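Local structure of ABC transporter, ATP binding protein (Sulfolobus solfataricus, 1OXX) at residues V18-N23 / K44-R49; M48-G53 / G60-D65; G259-P264 / E322-Y327. The protein supplies the energy for glucose uptake by an ABC transporter, hydrolysing ATP as its nucleotide-binding subunit. The protein carries 1 engineered substitution. All coordinates share one frame; numbering follows the deposited sequence. Where two conformers were deposited one is given.

Contact 1 (V18-N23 / K44-R49)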
loop_
_atom_site.group_PDB
_atom_site.type_symbol
_atom_site.label_atom_id
_atom_site.label_comp_id
_atom_site.label_asym_id
_atom_site.label_seq_id
_atom_site.Cartn_x
_atom_site.Cartn_y
_atom_site.Cartn_z
ATOM N N VAL A 18 -11.024 13.328 17.800
ATOM C CA VAL A 18 -10.399 12.370 16.901
ATOM C C VAL A 18 -9.135 12.980 16.307
ATOM O O VAL A 18 -9.179 14.072 15.744
ATOM C CB VAL A 18 -11.352 12.005 15.759
ATOM C CG1 VAL A 18 -10.618 11.208 14.693
ATOM C CG2 VAL A 18 -12.553 11.245 16.300
ATOM N N VAL A 19 -8.010 12.292 16.466
ATOM C CA VAL A 19 -6.737 12.738 15.921
ATOM C C VAL A 19 -6.385 11.811 14.768
ATOM O O VAL A 19 -5.915 10.690 14.973
ATOM C CB VAL A 19 -5.639 12.747 16.980
ATOM C CG1 VAL A 19 -4.322 13.194 16.363
ATOM C CG2 VAL A 19 -6.028 13.663 18.137
ATOM N N ALA A 20 -6.658 12.279 13.560
ATOM C CA ALA A 20 -6.479 11.461 12.368
ATOM C C ALA A 20 -5.017 11.346 11.958
ATOM O O ALA A 20 -4.580 10.311 11.437
ATOM C CB ALA A 20 -7.301 12.034 11.227
ATOM N N LEU A 21 -4.278 12.436 12.147
ATOM C CA LEU A 21 -2.846 12.466 11.895
ATOM C C LEU A 21 -2.178 13.179 13.054
ATOM O O LEU A 21 -2.626 14.257 13.475
ATOM C CB LEU A 21 -2.517 13.195 10.591
ATOM C CG LEU A 21 -3.087 12.622 9.305
ATOM C CD1 LEU A 21 -2.862 13.623 8.190
ATOM C CD2 LEU A 21 -2.453 11.289 8.982
ATOM N N ASP A 22 -1.089 12.588 13.530
ATOM C CA ASP A 22 -0.379 13.078 14.703
ATOM C C ASP A 22 1.103 13.339 14.410
ATOM O O ASP A 22 1.904 12.406 14.339
ATOM C CB ASP A 22 -0.523 12.071 15.846
ATOM C CG ASP A 22 0.005 12.593 17.143
ATOM O OD1 ASP A 22 -0.267 11.959 18.187
ATOM O OD2 ASP A 22 0.703 13.615 17.226
ATOM N N ASN A 23 1.450 14.610 14.203
ATOM C CA ASN A 23 2.834 15.047 13.990
ATOM C C ASN A 23 3.612 14.249 12.945
ATOM O O ASN A 23 4.672 13.679 13.223
ATOM C CB ASN A 23 3.594 15.061 15.306
ATOM C CG ASN A 23 4.483 16.268 15.428
ATOM O OD1 ASN A 23 4.001 17.373 15.675
ATOM N ND2 ASN A 23 5.784 16.075 15.234
ATOM N N LYS A 44 -5.411 7.677 5.887
ATOM C CA LYS A 44 -4.583 7.764 4.697
ATOM C C LYS A 44 -5.198 8.742 3.706
ATOM O O LYS A 44 -4.478 9.505 3.074
ATOM C CB LYS A 44 -4.441 6.397 4.036
ATOM C CG LYS A 44 -3.622 5.400 4.823
ATOM C CD LYS A 44 -3.550 4.048 4.091
ATOM C CE LYS A 44 -4.895 3.317 4.131
ATOM N NZ LYS A 44 -4.765 1.857 3.837
ATOM N N THR A 45 -6.516 8.701 3.541
ATOM C CA THR A 45 -7.184 9.609 2.626
ATOM C C THR A 45 -7.096 11.029 3.167
ATOM O O THR A 45 -6.959 11.977 2.385
ATOM C CB THR A 45 -8.648 9.171 2.410
ATOM O OG1 THR A 45 -8.659 8.017 1.562
ATOM C CG2 THR A 45 -9.451 10.231 1.672
ATOM N N THR A 46 -7.167 11.179 4.488
ATOM C CA THR A 46 -6.998 12.504 5.078
ATOM C C THR A 46 -5.625 13.054 4.694
ATOM O O THR A 46 -5.496 14.197 4.263
ATOM C CB THR A 46 -7.160 12.442 6.581
ATOM O OG1 THR A 46 -8.528 12.128 6.884
ATOM C CG2 THR A 46 -6.912 13.818 7.233
ATOM N N PHE A 47 -4.593 12.242 4.850
ATOM C CA PHE A 47 -3.253 12.654 4.445
ATOM C C PHE A 47 -3.241 13.051 2.975
ATOM O O PHE A 47 -2.725 14.098 2.600
ATOM C CB PHE A 47 -2.250 11.519 4.673
ATOM C CG PHE A 47 -0.833 11.868 4.304
ATOM C CD1 PHE A 47 -0.059 12.657 5.136
ATOM C CD2 PHE A 47 -0.271 11.403 3.133
ATOM C CE1 PHE A 47 1.255 12.978 4.796
ATOM C CE2 PHE A 47 1.038 11.719 2.800
ATOM C CZ PHE A 47 1.796 12.508 3.630
ATOM N N MET A 48 -3.845 12.226 2.137
ATOM C CA MET A 48 -3.826 12.512 0.724
ATOM C C MET A 48 -4.555 13.810 0.391
ATOM O O MET A 48 -4.140 14.581 -0.485
ATOM C CB MET A 48 -4.450 11.349 -0.043
ATOM C CG MET A 48 -4.379 11.567 -1.555
ATOM S SD MET A 48 -3.780 10.209 -2.564
ATOM C CE MET A 48 -2.043 10.482 -2.443
ATOM N N ARG A 49 -5.675 14.037 1.073
ATOM C CA ARG A 49 -6.456 15.241 0.849
ATOM C C ARG A 49 -5.660 16.482 1.259
ATOM O O ARG A 49 -5.787 17.536 0.641
ATOM C CB ARG A 49 -7.785 15.166 1.609
ATOM C CG ARG A 49 -8.795 14.262 0.941
ATOM C CD ARG A 49 -10.068 14.046 1.728
ATOM N NE ARG A 49 -10.926 15.221 1.797
ATOM C CZ ARG A 49 -11.745 15.598 0.828
ATOM N NH1 ARG A 49 -11.824 14.893 -0.284
ATOM N NH2 ARG A 49 -12.504 16.676 0.982
#

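Contact 2 (M48-G53 / G60-D65)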
loop_
_atom_site.group_PDB
_atom_site.type_symbol
_atom_site.label_atom_id
_atom_site.label_comp_id
_atom_site.label_asym_id
_atom_site.label_seq_id
_atom_site.Cartn_x
_atom_site.Cartn_y
_atom_site.Cartn_z
ATOM N N MET A 48 -3.845 12.226 2.137
ATOM C CA MET A 48 -3.826 12.512 0.724
ATOM C C MET A 48 -4.555 13.810 0.391
ATOM O O MET A 48 -4.140 14.581 -0.485
ATOM C CB MET A 48 -4.450 11.349 -0.043
ATOM C CG MET A 48 -4.379 11.567 -1.555
ATOM S SD MET A 48 -3.780 10.209 -2.564
ATOM C CE MET A 48 -2.043 10.482 -2.443
ATOM N N ARG A 49 -5.675 14.037 1.073
ATOM C CA ARG A 49 -6.456 15.241 0.849
ATOM C C ARG A 49 -5.660 16.482 1.259
ATOM O O ARG A 49 -5.787 17.536 0.641
ATOM C CB ARG A 49 -7.785 15.166 1.609
ATOM C CG ARG A 49 -8.795 14.262 0.941
ATOM C CD ARG A 49 -10.068 14.046 1.728
ATOM N NE ARG A 49 -10.926 15.221 1.797
ATOM C CZ ARG A 49 -11.745 15.598 0.828
ATOM N NH1 ARG A 49 -11.824 14.893 -0.284
ATOM N NH2 ARG A 49 -12.504 16.676 0.982
ATOM N N ILE A 50 -4.839 16.353 2.299
ATOM C CA ILE A 50 -3.992 17.464 2.709
ATOM C C ILE A 50 -2.922 17.723 1.650
ATOM O O ILE A 50 -2.635 18.882 1.312
ATOM C CB ILE A 50 -3.407 17.205 4.102
ATOM C CG1 ILE A 50 -4.502 17.411 5.137
ATOM C CG2 ILE A 50 -2.245 18.129 4.383
ATOM C CD1 ILE A 50 -4.119 17.035 6.552
ATOM N N ILE A 51 -2.301 16.670 1.123
ATOM C CA ILE A 51 -1.327 16.887 0.045
ATOM C C ILE A 51 -2.012 17.515 -1.180
ATOM O O ILE A 51 -1.426 18.369 -1.835
ATOM C CB ILE A 51 -0.605 15.572 -0.346
ATOM C CG1 ILE A 51 0.031 14.898 0.868
ATOM C CG2 ILE A 51 0.423 15.837 -1.428
ATOM C CD1 ILE A 51 1.016 15.758 1.623
ATOM N N ALA A 52 -3.243 17.105 -1.473
ATOM C CA ALA A 52 -3.949 17.637 -2.645
ATOM C C ALA A 52 -4.404 19.073 -2.451
ATOM O O ALA A 52 -4.525 19.830 -3.409
ATOM C CB ALA A 52 -5.136 16.766 -2.988
ATOM N N GLY A 53 -4.657 19.460 -1.210
ATOM C CA GLY A 53 -5.154 20.791 -0.928
ATOM C C GLY A 53 -6.670 20.796 -0.762
ATOM O O GLY A 53 -7.289 21.858 -0.701
ATOM N N GLY A 60 0.757 22.408 11.978
ATOM C CA GLY A 60 1.861 22.027 11.117
ATOM C C GLY A 60 1.815 22.695 9.751
ATOM O O GLY A 60 0.874 23.417 9.413
ATOM N N GLU A 61 2.816 22.390 8.937
ATOM C CA GLU A 61 3.007 23.063 7.663
ATOM C C GLU A 61 3.313 22.100 6.520
ATOM O O GLU A 61 3.911 21.049 6.730
ATOM C CB GLU A 61 4.162 24.054 7.807
ATOM C CG GLU A 61 3.946 25.083 8.919
ATOM C CD GLU A 61 4.376 24.599 10.299
ATOM O OE1 GLU A 61 5.439 23.948 10.411
ATOM O OE2 GLU A 61 3.657 24.884 11.279
ATOM N N LEU A 62 2.936 22.503 5.312
ATOM C CA LEU A 62 3.176 21.713 4.114
ATOM C C LEU A 62 3.791 22.602 3.050
ATOM O O LEU A 62 3.257 23.668 2.775
ATOM C CB LEU A 62 1.853 21.142 3.619
ATOM C CG LEU A 62 1.890 20.298 2.340
ATOM C CD1 LEU A 62 2.693 19.039 2.563
ATOM C CD2 LEU A 62 0.485 19.956 1.868
ATOM N N TYR A 63 4.916 22.171 2.485
ATOM C CA TYR A 63 5.628 22.928 1.460
ATOM C C TYR A 63 5.752 22.119 0.177
ATOM O O TYR A 63 6.006 20.920 0.226
ATOM C CB TYR A 63 7.051 23.272 1.929
ATOM C CG TYR A 63 7.107 24.110 3.172
ATOM C CD1 TYR A 63 6.989 23.529 4.423
ATOM C CD2 TYR A 63 7.275 25.485 3.102
ATOM C CE1 TYR A 63 7.045 24.288 5.561
ATOM C CE2 TYR A 63 7.329 26.250 4.248
ATOM C CZ TYR A 63 7.206 25.637 5.468
ATOM O OH TYR A 63 7.258 26.375 6.637
ATOM N N PHE A 64 5.619 22.795 -0.958
ATOM C CA PHE A 64 5.900 22.219 -2.273
ATOM C C PHE A 64 7.110 23.005 -2.731
ATOM O O PHE A 64 7.023 24.215 -2.910
ATOM C CB PHE A 64 4.720 22.416 -3.241
ATOM C CG PHE A 64 3.620 21.390 -3.109
ATOM C CD1 PHE A 64 3.252 20.854 -1.892
ATOM C CD2 PHE A 64 2.927 20.978 -4.239
ATOM C CE1 PHE A 64 2.199 19.916 -1.812
ATOM C CE2 PHE A 64 1.912 20.031 -4.151
ATOM C CZ PHE A 64 1.546 19.516 -2.932
ATOM N N ASP A 65 8.244 22.325 -2.876
ATOM C CA ASP A 65 9.528 23.010 -3.059
ATOM C C ASP A 65 9.677 23.939 -1.831
ATOM O O ASP A 65 9.552 23.435 -0.714
ATOM C CB ASP A 65 9.603 23.667 -4.424
ATOM C CG ASP A 65 9.740 22.643 -5.546
ATOM O OD1 ASP A 65 10.183 21.489 -5.287
ATOM O OD2 ASP A 65 9.431 22.908 -6.725
#

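Contact 3 (G259-P264 / E322-Y327)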
loop_
_atom_site.group_PDB
_atom_site.type_symbol
_atom_site.label_atom_id
_atom_site.label_comp_id
_atom_site.label_asym_id
_atom_site.label_seq_id
_atom_site.Cartn_x
_atom_site.Cartn_y
_atom_site.Cartn_z
ATOM N N GLY A 259 3.654 -24.391 22.877
ATOM C CA GLY A 259 3.271 -25.783 22.823
ATOM C C GLY A 259 4.462 -26.621 22.405
ATOM O O GLY A 259 5.544 -26.536 22.988
ATOM N N SER A 260 4.269 -27.422 21.373
ATOM C CA SER A 260 5.320 -28.301 20.874
ATOM C C SER A 260 6.304 -27.610 19.915
ATOM O O SER A 260 7.129 -28.275 19.290
ATOM C CB SER A 260 4.682 -29.489 20.172
ATOM O OG SER A 260 3.810 -29.051 19.152
ATOM N N LEU A 261 6.193 -26.299 19.749
ATOM C CA LEU A 261 7.167 -25.582 18.957
ATOM C C LEU A 261 8.086 -24.770 19.853
ATOM O O LEU A 261 7.688 -24.289 20.924
ATOM C CB LEU A 261 6.473 -24.639 17.978
ATOM C CG LEU A 261 5.540 -25.264 16.953
ATOM C CD1 LEU A 261 5.062 -24.170 16.003
ATOM C CD2 LEU A 261 6.219 -26.371 16.181
ATOM N N ARG A 262 9.327 -24.617 19.401
ATOM C CA ARG A 262 10.321 -23.815 20.088
ATOM C C ARG A 262 11.170 -23.079 19.054
ATOM O O ARG A 262 11.870 -23.718 18.256
ATOM C CB ARG A 262 11.198 -24.670 20.993
ATOM C CG ARG A 262 11.989 -23.845 21.996
ATOM C CD ARG A 262 12.596 -24.680 23.107
ATOM N NE ARG A 262 13.498 -25.687 22.566
ATOM C CZ ARG A 262 13.920 -26.740 23.231
ATOM N NH1 ARG A 262 13.519 -26.947 24.482
ATOM N NH2 ARG A 262 14.747 -27.593 22.646
ATOM N N PHE A 263 11.111 -21.745 19.077
ATOM C CA PHE A 263 11.828 -20.890 18.131
ATOM C C PHE A 263 13.096 -20.394 18.782
ATOM O O PHE A 263 13.053 -19.890 19.893
ATOM C CB PHE A 263 10.951 -19.700 17.737
ATOM C CG PHE A 263 9.765 -20.089 16.928
ATOM C CD1 PHE A 263 8.614 -20.542 17.544
ATOM C CD2 PHE A 263 9.802 -20.024 15.548
ATOM C CE1 PHE A 263 7.515 -20.920 16.781
ATOM C CE2 PHE A 263 8.698 -20.391 14.792
ATOM C CZ PHE A 263 7.562 -20.847 15.425
ATOM N N PRO A 264 14.225 -20.560 18.097
ATOM C CA PRO A 264 15.542 -20.221 18.666
ATOM C C PRO A 264 15.896 -18.746 18.640
ATOM O O PRO A 264 16.882 -18.300 18.032
ATOM C CB PRO A 264 16.501 -21.033 17.793
ATOM C CG PRO A 264 15.826 -21.133 16.517
ATOM C CD PRO A 264 14.345 -21.197 16.777
ATOM N N GLU A 322 -2.503 -21.708 19.008
ATOM C CA GLU A 322 -1.854 -20.761 18.093
ATOM C C GLU A 322 -1.760 -21.401 16.726
ATOM O O GLU A 322 -1.547 -22.596 16.614
ATOM C CB GLU A 322 -0.462 -20.384 18.588
ATOM C CG GLU A 322 -0.441 -19.689 19.938
ATOM C CD GLU A 322 -1.061 -18.308 19.901
ATOM O OE1 GLU A 322 -2.151 -18.113 20.478
ATOM O OE2 GLU A 322 -0.454 -17.413 19.296
ATOM N N GLU A 323 -1.924 -20.594 15.690
ATOM C CA GLU A 323 -1.930 -21.121 14.328
ATOM C C GLU A 323 -0.761 -20.661 13.477
ATOM O O GLU A 323 -0.226 -19.559 13.640
ATOM C CB GLU A 323 -3.206 -20.696 13.618
ATOM C CG GLU A 323 -4.480 -21.261 14.220
ATOM C CD GLU A 323 -5.738 -20.713 13.571
ATOM O OE1 GLU A 323 -5.650 -19.799 12.717
ATOM O OE2 GLU A 323 -6.833 -21.192 13.930
ATOM N N ILE A 324 -0.377 -21.537 12.553
ATOM C CA ILE A 324 0.583 -21.220 11.520
ATOM C C ILE A 324 0.009 -21.764 10.211
ATOM O O ILE A 324 -0.378 -22.949 10.109
ATOM C CB ILE A 324 1.936 -21.866 11.766
ATOM C CG1 ILE A 324 2.638 -21.227 12.958
ATOM C CG2 ILE A 324 2.786 -21.747 10.534
ATOM C CD1 ILE A 324 3.964 -21.898 13.249
ATOM N N PHE A 325 -0.094 -20.889 9.220
ATOM C CA PHE A 325 -0.453 -21.339 7.884
ATOM C C PHE A 325 0.696 -21.158 6.914
ATOM O O PHE A 325 1.590 -20.302 7.086
ATOM C CB PHE A 325 -1.728 -20.672 7.343
ATOM C CG PHE A 325 -1.595 -19.204 7.072
ATOM C CD1 PHE A 325 -1.201 -18.744 5.834
ATOM C CD2 PHE A 325 -1.854 -18.287 8.070
ATOM C CE1 PHE A 325 -1.064 -17.377 5.604
ATOM C CE2 PHE A 325 -1.716 -16.933 7.844
ATOM C CZ PHE A 325 -1.329 -16.485 6.604
ATOM N N THR A 326 0.678 -22.000 5.897
ATOM C CA THR A 326 1.654 -21.956 4.837
ATOM C C THR A 326 0.985 -22.489 3.568
ATOM O O THR A 326 -0.119 -23.038 3.625
ATOM C CB THR A 326 2.888 -22.791 5.207
ATOM O OG1 THR A 326 3.918 -22.559 4.243
ATOM C CG2 THR A 326 2.597 -24.268 5.097
ATOM N N TYR A 327 1.625 -22.310 2.419
ATOM C CA TYR A 327 1.055 -22.733 1.140
ATOM C C TYR A 327 1.849 -23.876 0.544
ATOM O O TYR A 327 3.073 -23.896 0.601
ATOM C CB TYR A 327 0.988 -21.579 0.139
ATOM C CG TYR A 327 0.146 -20.442 0.592
ATOM C CD1 TYR A 327 0.715 -19.321 1.192
ATOM C CD2 TYR A 327 -1.234 -20.478 0.441
ATOM C CE1 TYR A 327 -0.067 -18.293 1.624
ATOM C CE2 TYR A 327 -2.036 -19.449 0.892
ATOM C CZ TYR A 327 -1.441 -18.350 1.476
ATOM O OH TYR A 327 -2.227 -17.306 1.914
#

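Contact 1 (V18-N23 / K44-R49)
L21 reaches from strand 18-28 onto the backbone of the Walker A helix at F47. The contact is wholly apolar, and no hydrogen bond joins the two segments. Its main piece is one methyl group, L21 CD1. This methyl lies 3.9 Å from F47 CA and 4.1 Å from F47 CB. It meets the F47 ring at its edge, near the ring plane. The second torsion of L21 is extended (chi2 170°) and carries CD1 out to the helix. T46 adds a second apolar touch. Its CG2 is 4.2 Å from L21 CD1 and 4.4 Å from A20 CB. T46 CG2 stands opposite the backbone N across the first torsion, which turns the methyl to the strand.

The polar groups look elsewhere. T46 OG1 is hydrogen-bonded to A42 O, one turn back in the helix. K44, T45 and T46 belong to the inferred ATP site; of these T46 carries the contact, through its methyl. K44 NZ bonds to G38 O, and T45 OG1 bonds to D165 OD2. A20 and L21 both face K11 of strand 4-13, a classic beta bulge, and both side chains set out toward the helix.

The contact thus ties an outer strand of the antiparallel sheet to the P-loop helix of the ABC-ATPase domain. T46 also packs on K11 and F13 of strand 4-13, the next strand of that sheet. F47 continues to L195 of strand 193-198, in the mixed sheet, so the helix is packed against both sheets.

Contact 2 (M48-G53 / G60-D65)
L62 and F64 of strand 61-64 pack against I50 and I51, in the last turn of the Walker A helix. This is a helix-on-sheet contact of the ABC-ATPase domain, and the strand belongs to its antiparallel sheet. The axes of helix 48-52 and strand 61-64 pass 10.1 Å apart, at 53° between their directions. The helix ends in a Schellman motif with G53, at positive phi, as its C-prime residue. In this motif L54 N bonds to R49 O, and G53 N makes a weak bond to I50 O.

G60 comes first; its N bonds to N72 OD1. E61 follows, with its side chain turned to the other face of the sheet.

L62 is the central residue. Its CG lies opposite the backbone N (chi1 179°), and its two methyls divide the work. CD2 comes 3.3 Å from I50 O, a close methyl-to-carbonyl contact and not a hydrogen bond. The same CD2 is 4.1 Å from I50 CG2. CD1 meets I51 CD1 at 3.8 Å, and the side chains of L62 and I51 cross at about a right angle. L62 also packs on I4 and V6 of strand 4-13.

Y63 faces away from the helix, like E61. F64, the last strand residue before D65, returns to the helix side. R82 links the polar and aromatic groups here. Its NH1 is hydrogen-bonded to both I50 O and I51 O, and the residue makes a cation-pi contact with F64. These two carbonyls near the helix end are thus satisfied beside apolar side chains. F64 CZ is 4.1 Å from I51 CG2, and I51 O lies at the ring edge, near the ring plane, 3.4 Å from F64 CZ.

Contact 3 (G259-P264 / E322-Y327)
S260 OG is gripped by two backbone groups, K298 O and L318 N, just before L261, which meets I324 across the contact. Both segments lie in the beta-rich C-terminal part of the chain. The domain that holds 322-327 belongs to a family related to OB folds. Strand 261-263 is an outer strand of one antiparallel sheet. Strand 324-328 is an outer strand of another. The contact joins the two by side chains alone, with no hydrogen bond between the segments.

Three residues take part, and all three are buried. The surface covered between the segments is nevertheless only 73 Å². L261 and I324 approach tip to tip, with L261 CD1 3.7 Å from I324 CD1. Both chains are extended at their second torsion, L261 at -175° and I324 at 178°, which lets the end methyls meet while the backbones stay well apart. F263 sits two residues after L261, on the same face of its strand. R262 lies between these two inward residues and is exposed.

Other strands complete the packing. L261 rests on P317 of strand 310-317, and F263 touches V296 and I258. The backbones have partners elsewhere: F263 pairs with V256 and I324 with I315. Beyond I324, T326 OG1 has two carbonyl partners, P278 O and V281 O.

The F263 ring finishes the contact. Its atom CZ points into the gap between the two strands and is 4.2 Å from L261 CD1. The three apolar ends thus close a small triangle. Its last side is the meeting of F263 with I324: I324 CD1 lies at the ring edge, near the ring plane, 4.3 Å from F263 CZ.

In the fold
All three contacts are buried and none has a hydrogen bond across it. Contacts 1 and 2 share helix 41-52 and pack it against the same antiparallel sheet. They also touch each other, with L21 CD1 4.0 Å from I50 CD1. Contact 1 uses methyls against the helix backbone. Contact 2 adds an aromatic edge and carbonyls bound by an arginine, near the helix end. Contact 3 lies in the C-terminal domain, with its centre about 37 Å from that of contact 1 and 45 Å from that of contact 2. It has no helix: two strands of different sheets meet there, over less than half the area of either other contact.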